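Long-range contact in 4-hydroxy-tetrahydrodipicolinate synthase (Thermotoga maritima, PDB 3PB0), which catalyses the condensation of pyruvate with aspartate semialdehyde to 4-hydroxy-tetrahydrodipicolinate, a step of lysine biosynthesis: residues A[162-167]-A[189-194]. The protein carries 3 engineered substitutions. Residues are numbered along the deposited sequence; the frame is centred on the assembly and turned at random.
Sequences NVVGIK and DFMVWS
G165 is the hollow of this strand pair, and two aromatic rings fill it from the two faces of the sheet. On the outer face F190 swings its ring, CG anti to the backbone N (chi1 -173°), against the backbone of V164 and G165; G165 CA sits over one ring face, 3.7 Å from the centroid, in a CH-pi contact. V163 CG1 lies against F190 CE1 at 3.7 Å and I166 CG2 against F190 CE2 at 3.9 Å, bracketing the far end of the ring. I166 CG2 also meets V192 CG1 at 3.9 Å, the two side chains lying side by side. On the inner face the indole of W193 leans back along the strands, CG beside its own backbone N (chi1 -62°), and its CZ3 reaches to 4.0 Å from G165 CA. V164 CG1 abuts the indole edge at CH2, while V164 CG2 meets M191 CG. The strands run parallel, 26° apart, and their CA atoms close to 4.1 Å at G165 and M191. Three backbone bonds join them: M191 N to V164 O, I166 N to M191 O and W193 N to I166 O. Just ahead of strand 191-194 a water donates to both V164 O and D189 O, so V164 O takes the water as well as M191 N. The pair belongs to a beta-alpha-beta unit of the TIM barrel. From the inner face K167, the predicted Schiff-base lysine, extends toward Y138 and I212, while W193 stacks on F8 and donates NE1 to F8 O. Outside, I166 and V192 pack on T179 of the connecting helix 173-186, and V163, I166 and F190 reach helix 150-159; strand 134-139 bonds along the other edge of 163-168.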
ATOM      1  N   ASN A 162     -15.344  12.023  -0.139  1.00 23.77           N
ATOM      2  CA  ASN A 162     -14.299  11.567   0.779  1.00 23.42           C
ATOM      3  C   ASN A 162     -13.537  10.298   0.337  1.00 22.34           C
ATOM      4  O   ASN A 162     -12.667   9.824   1.056  1.00 22.48           O
ATOM      5  CB  ASN A 162     -14.848  11.416   2.195  1.00 23.49           C
ATOM      6  CG  ASN A 162     -15.929  10.361   2.300  1.00 25.06           C
ATOM      7  OD1 ASN A 162     -16.532   9.951   1.306  1.00 27.11           O
ATOM      8  ND2 ASN A 162     -16.185   9.917   3.518  1.00 27.85           N
ATOM      9  N   VAL A 163     -13.871   9.750  -0.829  1.00 21.99           N
ATOM     10  CA  VAL A 163     -13.008   8.745  -1.473  1.00 21.19           C
ATOM     11  C   VAL A 163     -11.895   9.515  -2.183  1.00 20.85           C
ATOM     12  O   VAL A 163     -12.163  10.266  -3.129  1.00 21.08           O
ATOM     13  CB  VAL A 163     -13.783   7.846  -2.456  1.00 21.67           C
ATOM     14  CG1 VAL A 163     -12.809   6.958  -3.248  1.00 20.96           C
ATOM     15  CG2 VAL A 163     -14.793   6.982  -1.707  1.00 21.00           C
ATOM     16  N   VAL A 164     -10.662   9.384  -1.695  1.00 19.70           N
ATOM     17  CA  VAL A 164      -9.557  10.231  -2.187  1.00 18.83           C
ATOM     18  C   VAL A 164      -8.931   9.711  -3.481  1.00 17.83           C
ATOM     19  O   VAL A 164      -8.450  10.488  -4.325  1.00 17.75           O
ATOM     20  CB  VAL A 164      -8.453  10.451  -1.099  1.00 19.10           C
ATOM     21  CG1 VAL A 164      -7.896   9.131  -0.586  1.00 20.04           C
ATOM     22  CG2 VAL A 164      -7.321  11.333  -1.625  1.00 20.84           C
ATOM     23  N   GLY A 165      -8.941   8.396  -3.637  1.00 16.49           N
ATOM     24  CA  GLY A 165      -8.247   7.790  -4.737  1.00 16.43           C
ATOM     25  C   GLY A 165      -8.483   6.305  -4.835  1.00 15.95           C
ATOM     26  O   GLY A 165      -9.383   5.737  -4.191  1.00 15.11           O
ATOM     27  N   ILE A 166      -7.663   5.683  -5.668  1.00 15.08           N
ATOM     28  CA  ILE A 166      -7.742   4.262  -5.853  1.00 14.94           C
ATOM     29  C   ILE A 166      -6.307   3.706  -5.853  1.00 14.71           C
ATOM     30  O   ILE A 166      -5.401   4.279  -6.493  1.00 14.08           O
ATOM     31  CB  ILE A 166      -8.523   3.923  -7.162  1.00 15.01           C
ATOM     32  CG1 ILE A 166      -8.778   2.412  -7.296  1.00 15.01           C
ATOM     33  CG2 ILE A 166      -7.820   4.511  -8.405  1.00 14.69           C
ATOM     34  CD1 ILE A 166      -9.796   2.079  -8.419  1.00 16.09           C
ATOM     35  N   LYS A 167      -6.108   2.648  -5.069  1.00 13.86           N
ATOM     36  CA  LYS A 167      -4.953   1.782  -5.215  1.00 13.83           C
ATOM     37  C   LYS A 167      -5.305   0.795  -6.321  1.00 14.15           C
ATOM     38  O   LYS A 167      -6.107  -0.131  -6.114  1.00 14.96           O
ATOM     39  CB  LYS A 167      -4.647   1.035  -3.907  1.00 13.67           C
ATOM     40  CG  LYS A 167      -3.453   0.054  -4.055  1.00 12.54           C
ATOM     41  CD  LYS A 167      -3.098  -0.639  -2.755  1.00 13.15           C
ATOM     42  CE  LYS A 167      -1.859  -1.526  -2.940  1.00 13.03           C
ATOM     43  NZ  LYS A 167      -1.722  -2.575  -1.911  1.00 13.97           N
ATOM     44  N   ASP A 189      -8.453  16.004  -9.230  1.00 20.11           N
ATOM     45  CA  ASP A 189      -7.452  15.607  -8.243  1.00 19.25           C
ATOM     46  C   ASP A 189      -7.676  14.231  -7.592  1.00 18.37           C
ATOM     47  O   ASP A 189      -7.130  13.975  -6.521  1.00 18.44           O
ATOM     48  CB  ASP A 189      -7.294  16.709  -7.165  1.00 19.53           C
ATOM     49  CG  ASP A 189      -8.547  16.910  -6.317  1.00 20.63           C
ATOM     50  OD1 ASP A 189      -9.577  16.248  -6.566  1.00 20.28           O
ATOM     51  OD2 ASP A 189      -8.485  17.715  -5.357  1.00 21.30           O
ATOM     52  N   PHE A 190      -8.496  13.371  -8.205  1.00 17.76           N
ATOM     53  CA  PHE A 190      -8.725  12.009  -7.687  1.00 17.45           C
ATOM     54  C   PHE A 190      -7.422  11.265  -7.917  1.00 16.90           C
ATOM     55  O   PHE A 190      -6.839  11.331  -9.004  1.00 16.83           O
ATOM     56  CB  PHE A 190      -9.887  11.321  -8.423  1.00 17.23           C
ATOM     57  CG  PHE A 190     -10.296   9.975  -7.843  1.00 16.58           C
ATOM     58  CD1 PHE A 190     -11.200   9.903  -6.789  1.00 16.07           C
ATOM     59  CD2 PHE A 190      -9.797   8.774  -8.382  1.00 16.12           C
ATOM     60  CE1 PHE A 190     -11.616   8.666  -6.272  1.00 17.57           C
ATOM     61  CE2 PHE A 190     -10.206   7.526  -7.879  1.00 15.83           C
ATOM     62  CZ  PHE A 190     -11.111   7.474  -6.811  1.00 17.64           C
ATOM     63  N   MET A 191      -6.934  10.598  -6.883  1.00 16.83           N
ATOM     64  CA  MET A 191      -5.583  10.029  -6.954  1.00 16.43           C
ATOM     65  C   MET A 191      -5.602   8.625  -7.527  1.00 15.41           C
ATOM     66  O   MET A 191      -6.502   7.850  -7.227  1.00 14.85           O
ATOM     67  CB  MET A 191      -4.925  10.042  -5.579  1.00 16.62           C
ATOM     68  CG  MET A 191      -4.842  11.426  -4.926  1.00 18.73           C
ATOM     69  SD  MET A 191      -3.874  12.609  -5.892  1.00 21.71           S
ATOM     70  CE  MET A 191      -2.217  12.232  -5.394  1.00 19.18           C
ATOM     71  N   VAL A 192      -4.627   8.302  -8.378  1.00 14.43           N
ATOM     72  CA  VAL A 192      -4.486   6.930  -8.828  1.00 13.50           C
ATOM     73  C   VAL A 192      -3.082   6.447  -8.509  1.00 12.85           C
ATOM     74  O   VAL A 192      -2.079   6.983  -9.000  1.00 12.50           O
ATOM     75  CB  VAL A 192      -4.803   6.721 -10.332  1.00 13.88           C
ATOM     76  CG1 VAL A 192      -4.765   5.235 -10.655  1.00 12.84           C
ATOM     77  CG2 VAL A 192      -6.168   7.297 -10.678  1.00 13.76           C
ATOM     78  N   TRP A 193      -3.021   5.457  -7.639  1.00 12.10           N
ATOM     79  CA  TRP A 193      -1.753   4.908  -7.232  1.00 11.51           C
ATOM     80  C   TRP A 193      -1.640   3.500  -7.709  1.00 10.73           C
ATOM     81  O   TRP A 193      -2.594   2.720  -7.584  1.00 10.56           O
ATOM     82  CB  TRP A 193      -1.622   4.919  -5.712  1.00 10.83           C
ATOM     83  CG  TRP A 193      -1.654   6.278  -5.063  1.00 12.14           C
ATOM     84  CD1 TRP A 193      -0.668   7.235  -5.076  1.00 11.81           C
ATOM     85  CD2 TRP A 193      -2.702   6.795  -4.226  1.00 13.56           C
ATOM     86  NE1 TRP A 193      -1.053   8.322  -4.322  1.00 12.76           N
ATOM     87  CE2 TRP A 193      -2.292   8.076  -3.783  1.00 13.01           C
ATOM     88  CE3 TRP A 193      -3.949   6.302  -3.819  1.00 13.33           C
ATOM     89  CZ2 TRP A 193      -3.094   8.879  -2.951  1.00 14.49           C
ATOM     90  CZ3 TRP A 193      -4.757   7.111  -2.994  1.00 12.50           C
ATOM     91  CH2 TRP A 193      -4.314   8.382  -2.567  1.00 13.34           C
ATOM     92  N   SER A 194      -0.463   3.151  -8.225  1.00 10.23           N
ATOM     93  CA  SER A 194      -0.214   1.765  -8.591  1.00 10.55           C
ATOM     94  C   SER A 194      -0.203   0.880  -7.355  1.00 10.72           C
ATOM     95  O   SER A 194       0.378   1.233  -6.323  1.00 10.97           O
ATOM     96  CB  SER A 194       1.110   1.596  -9.349  1.00  9.76           C
ATOM     97  OG  SER A 194       1.336   0.204  -9.555  1.00 11.77           O
TER
HETATM   98  O   HOH W   1      -8.497  13.167  -4.370  1.00 20.28           O